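Local coordinates for epimerase domain-containing protein (Bacillus cereus HuA2-4, PDB 6ZLK) that interconverts UDP-glucuronic acid and UDP-galacturonic acid by epimerisation at the sugar C4, using bound NAD, at residues D119-Y130 with I169-F177. Sequence-based numbering, arbitrary orientation.
Sequences DKFIHISTSSVY and IPIVILRYF. With UGA (uridine-5'-diphosphate-glucuronic acid), chain F.
Asp119 sets its carbonyl oxygen against the ring of Pro170, with O and CB 3.4 Å apart. From Phe121 to Ser127 the segments pair in parallel: Phe121, His123, Ser125 and Ser127 donate through N and the first three also accept through O, while CA-H groups of Lys120, Ile122 and Thr126 point at the carbonyls of Pro170, Val172 and Tyr176. Phe121 and His123 lie on one face with Ile171 and Ile173, and the N-H of His123 meets Val172 O almost head-on (C=O...N 172°). On the other face, Ile122 CG2 touches Leu174 CD1 at 3.9 Å. Ile124 spreads CG1 and CG2 along the Tyr176 ring, CG2 reaching CE2 at 3.5 Å; the Tyr176 hydroxyl is hydrogen-bonded to Thr225. Ser125 N to Leu174 O is short, 2.6 Å, and Glu157 takes a hydrogen bond from Ser125 OG and a salt bridge from Arg175 NH2. Thr126 OG1 accepts from Ser128 N at 2.9 Å, an ST turn, and also hydrogen-bonds O4' of UDP-galacturonic acid, which shares the site with UDP-glucuronic acid. Ser127 CB makes a CH-pi contact over the centre of the Phe177 ring, 3.4 Å from its centroid; with chi1 at 63°, OG turns toward the bound sugar, near the carboxylate of UDP-glucuronic acid and hydrogen-bonded to O3' of UDP-galacturonic acid. Val129 CG2 lies over one face of the Arg175 guanidinium, toward its rim, 3.5 Å from NE. Arg175 NH1 donates a hydrogen bond to Tyr130 OH (2.9 Å), which lies at the guanidinium edge, in its plane, ring and guanidinium planes 83° apart; that hydroxyl also hydrogen-bonds Asn241. Helix 148-167 links the strands in a beta-alpha-beta crossover of the Rossmann-type sheet of the NAD-dependent epimerase/dehydratase family, whose C-terminal strand ends here border cofactor and sugar.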
# COMPACT_ATOMS: atom_id res chain seq x y z
N ASP A 119 4.82 -24.34 6.21
CA ASP A 119 3.94 -24.93 5.18
C ASP A 119 3.20 -23.82 4.42
O ASP A 119 3.16 -23.86 3.20
CB ASP A 119 2.93 -25.88 5.79
CG ASP A 119 3.54 -27.11 6.46
OD1 ASP A 119 4.74 -27.37 6.23
OD2 ASP A 119 2.80 -27.81 7.17
N LYS A 120 2.55 -22.90 5.12
CA LYS A 120 1.67 -21.89 4.50
C LYS A 120 1.64 -20.69 5.41
O LYS A 120 1.65 -20.85 6.66
CB LYS A 120 0.21 -22.34 4.31
CG LYS A 120 0.01 -23.36 3.22
CD LYS A 120 -1.39 -23.84 3.07
CE LYS A 120 -1.54 -24.62 1.79
NZ LYS A 120 -2.64 -25.59 1.90
N PHE A 121 1.63 -19.53 4.77
CA PHE A 121 1.39 -18.23 5.41
C PHE A 121 0.11 -17.71 4.82
O PHE A 121 0.10 -17.27 3.66
CB PHE A 121 2.54 -17.27 5.19
CG PHE A 121 2.37 -15.96 5.91
CD1 PHE A 121 1.58 -14.95 5.42
CD2 PHE A 121 3.11 -15.72 7.05
CE1 PHE A 121 1.45 -13.74 6.10
CE2 PHE A 121 3.04 -14.50 7.70
CZ PHE A 121 2.17 -13.53 7.26
N ILE A 122 -1.00 -17.89 5.54
CA ILE A 122 -2.35 -17.62 5.04
C ILE A 122 -2.75 -16.23 5.51
O ILE A 122 -3.05 -16.06 6.69
CB ILE A 122 -3.35 -18.70 5.42
CG1 ILE A 122 -2.86 -20.09 5.00
CG2 ILE A 122 -4.71 -18.41 4.82
CD1 ILE A 122 -3.69 -21.24 5.51
N HIS A 123 -2.69 -15.29 4.60
CA HIS A 123 -2.90 -13.84 4.85
C HIS A 123 -4.33 -13.48 4.57
O HIS A 123 -4.80 -13.67 3.43
CB HIS A 123 -1.90 -13.04 4.02
CG HIS A 123 -2.09 -11.58 4.19
ND1 HIS A 123 -1.41 -10.89 5.17
CD2 HIS A 123 -2.85 -10.68 3.53
CE1 HIS A 123 -1.79 -9.62 5.11
NE2 HIS A 123 -2.67 -9.45 4.11
N ILE A 124 -5.05 -12.93 5.53
CA ILE A 124 -6.45 -12.57 5.35
C ILE A 124 -6.55 -11.11 4.92
O ILE A 124 -6.00 -10.23 5.58
CB ILE A 124 -7.25 -12.87 6.61
CG1 ILE A 124 -7.69 -14.35 6.62
CG2 ILE A 124 -8.45 -11.96 6.65
CD1 ILE A 124 -6.65 -15.33 6.37
N SER A 125 -7.11 -10.91 3.75
CA SER A 125 -7.37 -9.58 3.18
C SER A 125 -8.87 -9.35 3.02
O SER A 125 -9.72 -10.10 3.59
CB SER A 125 -6.57 -9.43 1.91
OG SER A 125 -6.67 -8.10 1.44
N THR A 126 -9.25 -8.38 2.20
CA THR A 126 -10.61 -7.82 2.20
C THR A 126 -11.04 -7.51 0.77
O THR A 126 -10.18 -7.03 -0.07
CB THR A 126 -10.62 -6.58 3.09
OG1 THR A 126 -11.92 -6.00 2.95
CG2 THR A 126 -9.60 -5.54 2.69
N SER A 127 -12.35 -7.63 0.54
CA SER A 127 -13.02 -7.09 -0.65
C SER A 127 -12.75 -5.58 -0.76
O SER A 127 -12.93 -5.06 -1.88
CB SER A 127 -14.48 -7.35 -0.66
OG SER A 127 -15.10 -6.71 0.42
N SER A 128 -12.42 -4.90 0.33
CA SER A 128 -12.16 -3.43 0.28
C SER A 128 -11.00 -3.09 -0.62
O SER A 128 -10.87 -1.91 -0.94
CB SER A 128 -11.97 -2.88 1.65
OG SER A 128 -13.19 -2.97 2.35
N VAL A 129 -10.17 -4.04 -1.02
CA VAL A 129 -9.04 -3.70 -1.93
C VAL A 129 -9.59 -3.38 -3.32
O VAL A 129 -8.88 -2.67 -4.06
CB VAL A 129 -7.97 -4.79 -2.01
CG1 VAL A 129 -7.37 -5.13 -0.64
CG2 VAL A 129 -8.42 -6.02 -2.77
N TYR A 130 -10.76 -3.90 -3.69
CA TYR A 130 -11.25 -3.76 -5.07
C TYR A 130 -11.70 -2.32 -5.34
O TYR A 130 -11.42 -1.83 -6.46
CB TYR A 130 -12.38 -4.71 -5.39
CG TYR A 130 -11.94 -6.14 -5.51
CD1 TYR A 130 -11.31 -6.60 -6.66
CD2 TYR A 130 -12.18 -7.06 -4.50
CE1 TYR A 130 -10.93 -7.92 -6.78
CE2 TYR A 130 -11.80 -8.39 -4.61
CZ TYR A 130 -11.17 -8.82 -5.76
OH TYR A 130 -10.79 -10.13 -5.78
N ILE A 169 8.61 -17.40 0.81
CA ILE A 169 7.57 -17.57 1.85
C ILE A 169 6.29 -18.04 1.19
O ILE A 169 5.81 -17.42 0.23
CB ILE A 169 7.38 -16.27 2.62
CG1 ILE A 169 8.73 -15.81 3.19
CG2 ILE A 169 6.33 -16.46 3.69
CD1 ILE A 169 8.72 -14.64 4.09
N PRO A 170 5.67 -19.15 1.69
CA PRO A 170 4.56 -19.81 1.01
C PRO A 170 3.21 -19.13 1.34
O PRO A 170 2.32 -19.70 2.00
CB PRO A 170 4.63 -21.24 1.54
CG PRO A 170 5.08 -21.02 2.96
CD PRO A 170 6.16 -19.96 2.81
N ILE A 171 3.04 -17.93 0.76
CA ILE A 171 1.85 -17.09 1.01
C ILE A 171 0.65 -17.63 0.27
O ILE A 171 0.75 -18.16 -0.84
CB ILE A 171 2.10 -15.60 0.70
CG1 ILE A 171 2.22 -15.33 -0.80
CG2 ILE A 171 3.29 -15.11 1.49
CD1 ILE A 171 1.01 -14.72 -1.42
N VAL A 172 -0.52 -17.43 0.88
CA VAL A 172 -1.85 -17.59 0.27
C VAL A 172 -2.65 -16.38 0.76
O VAL A 172 -2.56 -16.09 1.97
CB VAL A 172 -2.54 -18.88 0.75
CG1 VAL A 172 -3.92 -18.95 0.15
CG2 VAL A 172 -1.71 -20.14 0.45
N ILE A 173 -3.34 -15.72 -0.13
CA ILE A 173 -4.17 -14.54 0.27
C ILE A 173 -5.64 -14.87 0.12
O ILE A 173 -6.08 -15.28 -0.94
CB ILE A 173 -3.76 -13.28 -0.51
CG1 ILE A 173 -2.33 -12.84 -0.21
CG2 ILE A 173 -4.79 -12.19 -0.28
CD1 ILE A 173 -1.73 -11.91 -1.24
N LEU A 174 -6.41 -14.71 1.18
CA LEU A 174 -7.87 -14.87 1.16
C LEU A 174 -8.48 -13.47 1.26
O LEU A 174 -8.20 -12.77 2.21
CB LEU A 174 -8.38 -15.79 2.28
CG LEU A 174 -7.70 -17.14 2.40
CD1 LEU A 174 -8.33 -17.94 3.56
CD2 LEU A 174 -7.83 -17.89 1.08
N ARG A 175 -9.29 -13.09 0.30
CA ARG A 175 -10.08 -11.84 0.37
C ARG A 175 -11.49 -12.16 0.83
O ARG A 175 -12.33 -12.65 0.04
CB ARG A 175 -10.13 -11.14 -1.00
CG ARG A 175 -8.79 -10.59 -1.41
CD ARG A 175 -8.86 -10.06 -2.82
NE ARG A 175 -7.61 -9.40 -3.14
CZ ARG A 175 -7.25 -9.03 -4.37
NH1 ARG A 175 -8.03 -9.24 -5.40
NH2 ARG A 175 -6.09 -8.46 -4.59
N TYR A 176 -11.76 -11.88 2.08
CA TYR A 176 -13.14 -11.99 2.61
C TYR A 176 -14.04 -10.86 2.14
O TYR A 176 -13.64 -9.71 2.04
CB TYR A 176 -13.06 -11.91 4.13
CG TYR A 176 -12.39 -13.04 4.88
CD1 TYR A 176 -12.02 -14.26 4.33
CD2 TYR A 176 -12.06 -12.83 6.21
CE1 TYR A 176 -11.44 -15.25 5.08
CE2 TYR A 176 -11.42 -13.80 6.96
CZ TYR A 176 -11.15 -15.04 6.42
OH TYR A 176 -10.55 -16.00 7.20
N PHE A 177 -15.31 -11.19 1.93
CA PHE A 177 -16.42 -10.25 1.68
C PHE A 177 -17.39 -10.24 2.87
O PHE A 177 -18.01 -11.28 3.27
CB PHE A 177 -17.15 -10.66 0.41
CG PHE A 177 -16.37 -10.46 -0.87
CD1 PHE A 177 -15.16 -11.10 -1.11
CD2 PHE A 177 -16.86 -9.57 -1.80
CE1 PHE A 177 -14.47 -10.82 -2.28
CE2 PHE A 177 -16.18 -9.32 -2.99
CZ PHE A 177 -14.97 -9.93 -3.21
C1' UGA F . -16.84 -5.18 6.35
C2' UGA F . -15.84 -5.14 7.49
O2' UGA F . -16.22 -4.08 8.36
C3' UGA F . -14.42 -4.92 7.02
O3' UGA F . -13.56 -5.16 8.14
C4' UGA F . -14.05 -5.83 5.86
O4' UGA F . -12.77 -5.43 5.36
C5' UGA F . -15.11 -5.73 4.76
O5' UGA F . -16.40 -6.03 5.30
C6' UGA F . -14.92 -6.64 3.53
O'P UGA F . -13.81 -6.84 3.09
O'Q UGA F . -15.88 -7.09 2.98
PB UGA F . -18.43 -3.42 5.22
O1B UGA F . -18.74 -4.13 3.98
O2B UGA F . -18.37 -1.93 5.27
O3B UGA F . -17.06 -3.85 5.94
O3A UGA F . -19.45 -3.97 6.31
PA UGA F . -20.56 -3.37 7.29
O1A UGA F . -19.89 -2.53 8.28
O2A UGA F . -21.40 -4.51 7.72
O5D UGA F . -21.41 -2.42 6.30
C5D UGA F . -22.16 -2.90 5.20
C4D UGA F . -23.01 -1.78 4.69
O4D UGA F . -23.88 -1.29 5.74
C3D UGA F . -22.24 -0.56 4.18
O3D UGA F . -22.79 -0.30 2.89
C2D UGA F . -22.55 0.55 5.19
O2D UGA F . -22.83 1.77 4.52
C1D UGA F . -23.89 0.12 5.78
N1 UGA F . -24.11 0.53 7.17
C6 UGA F . -23.22 0.22 8.16
C2 UGA F . -25.33 1.12 7.45
O2 UGA F . -26.15 1.43 6.58
N3 UGA F . -25.56 1.35 8.76
C4 UGA F . -24.72 1.07 9.81
O4 UGA F . -25.08 1.39 10.95
C5 UGA F . -23.46 0.48 9.45